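Local coordinates for putative diflavin flavoprotein A 3 (Synechocystis sp., PDB 6H0C), which probably passes electrons from NADH to oxygen, reducing it to water, and is represented here by its flavodiiron core, which lacks the flavin reductase part, at residues 332-346 and 362-376. Residues are numbered along the deposited sequence; the frame is centred on the assembly and turned at random.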
# COMPACT_ATOMS: atom_id res chain seq x y z
N THR A 332 3.08 7.41 22.97
CA THR A 332 1.76 6.89 23.31
C THR A 332 1.54 6.93 24.82
O THR A 332 0.50 7.41 25.28
CB THR A 332 1.59 5.45 22.78
OG1 THR A 332 1.68 5.46 21.35
CG2 THR A 332 0.22 4.89 23.19
N LEU A 333 2.51 6.47 25.60
CA LEU A 333 2.38 6.50 27.05
C LEU A 333 2.28 7.93 27.58
O LEU A 333 1.53 8.20 28.52
CB LEU A 333 3.55 5.77 27.73
CG LEU A 333 3.58 4.25 27.59
CD1 LEU A 333 4.86 3.69 28.19
CD2 LEU A 333 2.38 3.65 28.26
N ALA A 334 3.03 8.84 26.97
CA ALA A 334 3.02 10.24 27.41
C ALA A 334 1.70 10.92 27.09
O ALA A 334 1.38 11.95 27.68
CB ALA A 334 4.17 11.01 26.77
N ASN A 335 0.92 10.36 26.17
CA ASN A 335 -0.27 11.08 25.70
C ASN A 335 -1.61 10.37 25.85
O ASN A 335 -2.64 11.03 25.90
CB ASN A 335 -0.09 11.44 24.23
CG ASN A 335 0.91 12.54 24.04
OD1 ASN A 335 0.60 13.72 24.27
ND2 ASN A 335 2.13 12.18 23.65
N ALA A 336 -1.60 9.05 25.93
CA ALA A 336 -2.86 8.32 25.97
C ALA A 336 -3.48 8.32 27.37
O ALA A 336 -2.80 8.10 28.38
CB ALA A 336 -2.65 6.89 25.48
N SER A 337 -4.78 8.57 27.42
CA SER A 337 -5.55 8.38 28.64
C SER A 337 -5.71 6.89 28.95
O SER A 337 -5.88 6.08 28.03
CB SER A 337 -6.91 9.04 28.52
OG SER A 337 -7.78 8.55 29.53
N LYS A 338 -5.67 6.53 30.22
CA LYS A 338 -5.79 5.13 30.61
C LYS A 338 -7.17 4.53 30.28
O LYS A 338 -7.36 3.33 30.40
CB LYS A 338 -5.50 4.96 32.11
CG LYS A 338 -4.05 5.22 32.51
CD LYS A 338 -3.79 4.78 33.95
CE LYS A 338 -2.36 5.07 34.40
NZ LYS A 338 -2.08 4.50 35.76
N THR A 339 -8.12 5.37 29.87
CA THR A 339 -9.43 4.87 29.46
C THR A 339 -9.39 4.27 28.06
O THR A 339 -10.31 3.58 27.66
CB THR A 339 -10.51 5.96 29.47
OG1 THR A 339 -10.13 7.00 28.56
CG2 THR A 339 -10.68 6.55 30.87
N GLN A 340 -8.34 4.57 27.31
CA GLN A 340 -8.22 4.01 25.97
C GLN A 340 -8.04 2.50 26.04
O GLN A 340 -7.28 1.98 26.87
CB GLN A 340 -7.06 4.66 25.20
CG GLN A 340 -7.35 6.07 24.68
CD GLN A 340 -6.70 6.32 23.32
OE1 GLN A 340 -6.61 5.41 22.49
NE2 GLN A 340 -6.26 7.56 23.09
N LEU A 341 -8.73 1.78 25.16
CA LEU A 341 -8.58 0.34 25.05
C LEU A 341 -7.28 0.01 24.32
O LEU A 341 -6.91 0.69 23.35
CB LEU A 341 -9.78 -0.26 24.33
CG LEU A 341 -9.94 -1.77 24.45
CD1 LEU A 341 -10.09 -2.15 25.91
CD2 LEU A 341 -11.12 -2.25 23.61
N CYS A 342 -6.58 -1.02 24.78
CA CYS A 342 -5.25 -1.35 24.27
C CYS A 342 -5.22 -2.73 23.60
O CYS A 342 -6.03 -3.60 23.92
CB CYS A 342 -4.23 -1.30 25.41
SG CYS A 342 -2.58 -1.82 24.93
N GLY A 343 -4.28 -2.92 22.67
CA GLY A 343 -4.08 -4.21 22.03
C GLY A 343 -2.65 -4.38 21.55
O GLY A 343 -2.01 -3.41 21.16
N VAL A 344 -2.14 -5.61 21.59
CA VAL A 344 -0.78 -5.90 21.15
C VAL A 344 -0.72 -7.14 20.24
O VAL A 344 -1.33 -8.17 20.54
CB VAL A 344 0.16 -6.13 22.36
CG1 VAL A 344 1.57 -6.43 21.89
CG2 VAL A 344 0.14 -4.91 23.28
N PHE A 345 0.01 -7.03 19.13
CA PHE A 345 0.22 -8.18 18.24
C PHE A 345 1.60 -8.17 17.60
O PHE A 345 2.31 -7.16 17.63
CB PHE A 345 -0.84 -8.24 17.14
CG PHE A 345 -0.74 -7.11 16.15
CD1 PHE A 345 -0.14 -7.31 14.91
CD2 PHE A 345 -1.27 -5.86 16.44
CE1 PHE A 345 -0.06 -6.27 13.98
CE2 PHE A 345 -1.19 -4.81 15.51
CZ PHE A 345 -0.58 -5.02 14.29
N GLY A 346 1.96 -9.30 16.99
CA GLY A 346 3.22 -9.37 16.27
C GLY A 346 3.55 -10.75 15.74
O GLY A 346 2.92 -11.74 16.12
N PHE A 362 2.17 -1.80 28.72
CA PHE A 362 0.80 -1.30 28.68
C PHE A 362 0.02 -1.80 29.90
O PHE A 362 -0.78 -1.06 30.48
CB PHE A 362 0.13 -1.70 27.37
CG PHE A 362 0.63 -0.92 26.18
CD1 PHE A 362 0.77 0.46 26.26
CD2 PHE A 362 0.99 -1.56 25.01
CE1 PHE A 362 1.25 1.19 25.17
CE2 PHE A 362 1.47 -0.83 23.92
CZ PHE A 362 1.60 0.54 24.01
N ARG A 363 0.26 -3.04 30.32
CA ARG A 363 -0.40 -3.55 31.52
C ARG A 363 0.04 -2.75 32.75
O ARG A 363 -0.81 -2.33 33.54
CB ARG A 363 -0.14 -5.03 31.73
CG ARG A 363 -0.84 -5.57 32.98
CD ARG A 363 -0.85 -7.09 33.04
NE ARG A 363 0.43 -7.65 32.60
CZ ARG A 363 0.56 -8.48 31.57
NH1 ARG A 363 -0.50 -8.87 30.88
NH2 ARG A 363 1.77 -8.93 31.24
N ASP A 364 1.34 -2.55 32.92
CA ASP A 364 1.84 -1.76 34.04
C ASP A 364 1.30 -0.33 34.02
O ASP A 364 1.08 0.28 35.07
CB ASP A 364 3.37 -1.72 34.05
CG ASP A 364 3.98 -3.07 34.38
OD1 ASP A 364 5.21 -3.21 34.28
OD2 ASP A 364 3.21 -3.99 34.73
N ALA A 365 1.07 0.19 32.82
CA ALA A 365 0.60 1.57 32.66
C ALA A 365 -0.91 1.68 32.85
O ALA A 365 -1.47 2.75 32.64
CB ALA A 365 1.01 2.11 31.30
N GLY A 366 -1.55 0.58 33.22
CA GLY A 366 -2.96 0.61 33.60
C GLY A 366 -3.99 0.52 32.49
O GLY A 366 -5.15 0.88 32.69
N PHE A 367 -3.60 0.05 31.31
CA PHE A 367 -4.56 -0.10 30.23
C PHE A 367 -5.27 -1.43 30.29
O PHE A 367 -4.71 -2.43 30.74
CB PHE A 367 -3.88 0.06 28.87
CG PHE A 367 -3.28 1.41 28.65
CD1 PHE A 367 -4.05 2.45 28.17
CD2 PHE A 367 -1.95 1.64 28.95
CE1 PHE A 367 -3.50 3.69 27.98
CE2 PHE A 367 -1.40 2.89 28.76
CZ PHE A 367 -2.17 3.92 28.28
N SER A 368 -6.52 -1.44 29.85
CA SER A 368 -7.25 -2.69 29.66
C SER A 368 -7.09 -3.15 28.22
O SER A 368 -6.92 -2.33 27.31
CB SER A 368 -8.73 -2.52 30.01
OG SER A 368 -8.88 -2.04 31.33
N PHE A 369 -7.12 -4.46 28.01
CA PHE A 369 -6.86 -4.98 26.69
C PHE A 369 -8.15 -5.34 25.94
O PHE A 369 -9.10 -5.83 26.53
CB PHE A 369 -5.93 -6.18 26.81
CG PHE A 369 -4.54 -5.81 27.27
CD1 PHE A 369 -3.52 -5.58 26.35
CD2 PHE A 369 -4.25 -5.67 28.62
CE1 PHE A 369 -2.24 -5.22 26.77
CE2 PHE A 369 -2.97 -5.32 29.04
CZ PHE A 369 -1.97 -5.10 28.11
N GLY A 370 -8.17 -5.06 24.64
CA GLY A 370 -9.37 -5.26 23.83
C GLY A 370 -9.44 -6.61 23.13
O GLY A 370 -10.50 -7.01 22.65
N PHE A 371 -8.31 -7.29 23.06
CA PHE A 371 -8.27 -8.70 22.68
C PHE A 371 -7.04 -9.30 23.31
O PHE A 371 -6.14 -8.58 23.75
CB PHE A 371 -8.28 -8.91 21.15
CG PHE A 371 -7.22 -8.12 20.41
CD1 PHE A 371 -7.59 -7.15 19.49
CD2 PHE A 371 -5.87 -8.38 20.59
CE1 PHE A 371 -6.63 -6.44 18.79
CE2 PHE A 371 -4.91 -7.67 19.89
CZ PHE A 371 -5.29 -6.69 18.99
N ASP A 372 -7.00 -10.63 23.39
CA ASP A 372 -5.82 -11.30 23.92
C ASP A 372 -4.64 -11.06 22.98
O ASP A 372 -4.78 -11.15 21.76
CB ASP A 372 -6.09 -12.79 24.10
CG ASP A 372 -7.15 -13.07 25.15
OD1 ASP A 372 -7.17 -12.36 26.17
OD2 ASP A 372 -7.97 -14.00 24.94
N THR A 373 -3.48 -10.75 23.56
CA THR A 373 -2.27 -10.48 22.80
C THR A 373 -2.01 -11.55 21.74
O THR A 373 -2.10 -12.74 22.01
CB THR A 373 -1.05 -10.36 23.72
OG1 THR A 373 -1.21 -9.22 24.58
CG2 THR A 373 0.23 -10.20 22.91
N ILE A 374 -1.72 -11.11 20.52
CA ILE A 374 -1.56 -12.01 19.39
C ILE A 374 -0.10 -12.29 19.09
O ILE A 374 0.68 -11.37 18.82
CB ILE A 374 -2.22 -11.42 18.13
CG1 ILE A 374 -3.74 -11.44 18.28
CG2 ILE A 374 -1.80 -12.19 16.90
CD1 ILE A 374 -4.45 -10.61 17.23
N ARG A 375 0.27 -13.56 19.13
CA ARG A 375 1.62 -13.99 18.80
C ARG A 375 1.60 -14.98 17.63
O ARG A 375 1.09 -16.09 17.75
CB ARG A 375 2.28 -14.63 20.02
CG ARG A 375 2.50 -13.66 21.17
CD ARG A 375 3.07 -14.35 22.41
NE ARG A 375 3.48 -13.39 23.43
CZ ARG A 375 2.67 -12.93 24.39
NH1 ARG A 375 1.41 -13.35 24.46
NH2 ARG A 375 3.13 -12.07 25.29
N VAL A 376 2.13 -14.56 16.49
CA VAL A 376 2.17 -15.40 15.30
C VAL A 376 3.58 -15.84 14.96
O VAL A 376 4.42 -15.00 14.59
CB VAL A 376 1.59 -14.67 14.08
CG1 VAL A 376 1.67 -15.58 12.85
CG2 VAL A 376 0.16 -14.24 14.35
O HOH W 1 -7.83 0.93 29.17
O HOH W 2 -3.52 -7.41 23.49
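Cys342 and Phe369 sit abreast on parallel strands, and the backbone N and O of the cysteine both bond to 368-370 along the one edge that faces it: Cys342 N donates to Ser368 O (2.9 Å), and Gly370 N to Cys342 O (2.7 Å). Further on, Ile374 N binds Val344 O and Val376 N binds Gly346 O, while the Gly346 N bond to Ile374 O is weak. Between these two runs the register slips by two residues, and a water spans the gap, accepting from Val344 N and donating to Phe371 O and Thr373 OG1. A second water joins Lys338 O and Gln340 O to Ser368 N.

Apolar packing fills the side facing helix 353-364. Cys342 holds its sulfur obliquely against two rings, 3.6 Å from Phe362 CG and 3.9 Å from Phe369 CE1, its chi1 of 176° turning SG away from the backbone N; a small, polarisable sulfur can lie close to both. Val344 CG2 meets the edge of Phe362 at CD2 (3.9 Å), its compact branched side chain also lying beside Thr373. Leu333 reaches in through CD2, touching Ala365 CB (3.7 Å) and the edge of Phe367. Next to Ala365, Gly366, with positive phi, closes helix 353-364 in a Schellman motif. The Phe367 ring packs against the type I turn 337-340, its CE1 and CD1 edge turned to Ser337 O and Gln340 O. Phe310 of strand 309-313 meets both Phe362 and Phe367 edge-to-face.

On the face toward helix 382-404, which meets Leu341 and Ile374, Leu341 CD2 lies 3.5 Å from Gly370 CA, the glycine's lack of a side chain allowing so close an approach, and Phe345 CB packs on Ile374 CB.

Strand 341-348, helix 353-364 and edge strand 368-377 thus form a beta-alpha-beta crossover at one margin of the five-stranded parallel sheet, order 2-1-3-4-5, of the flavodoxin-like domain.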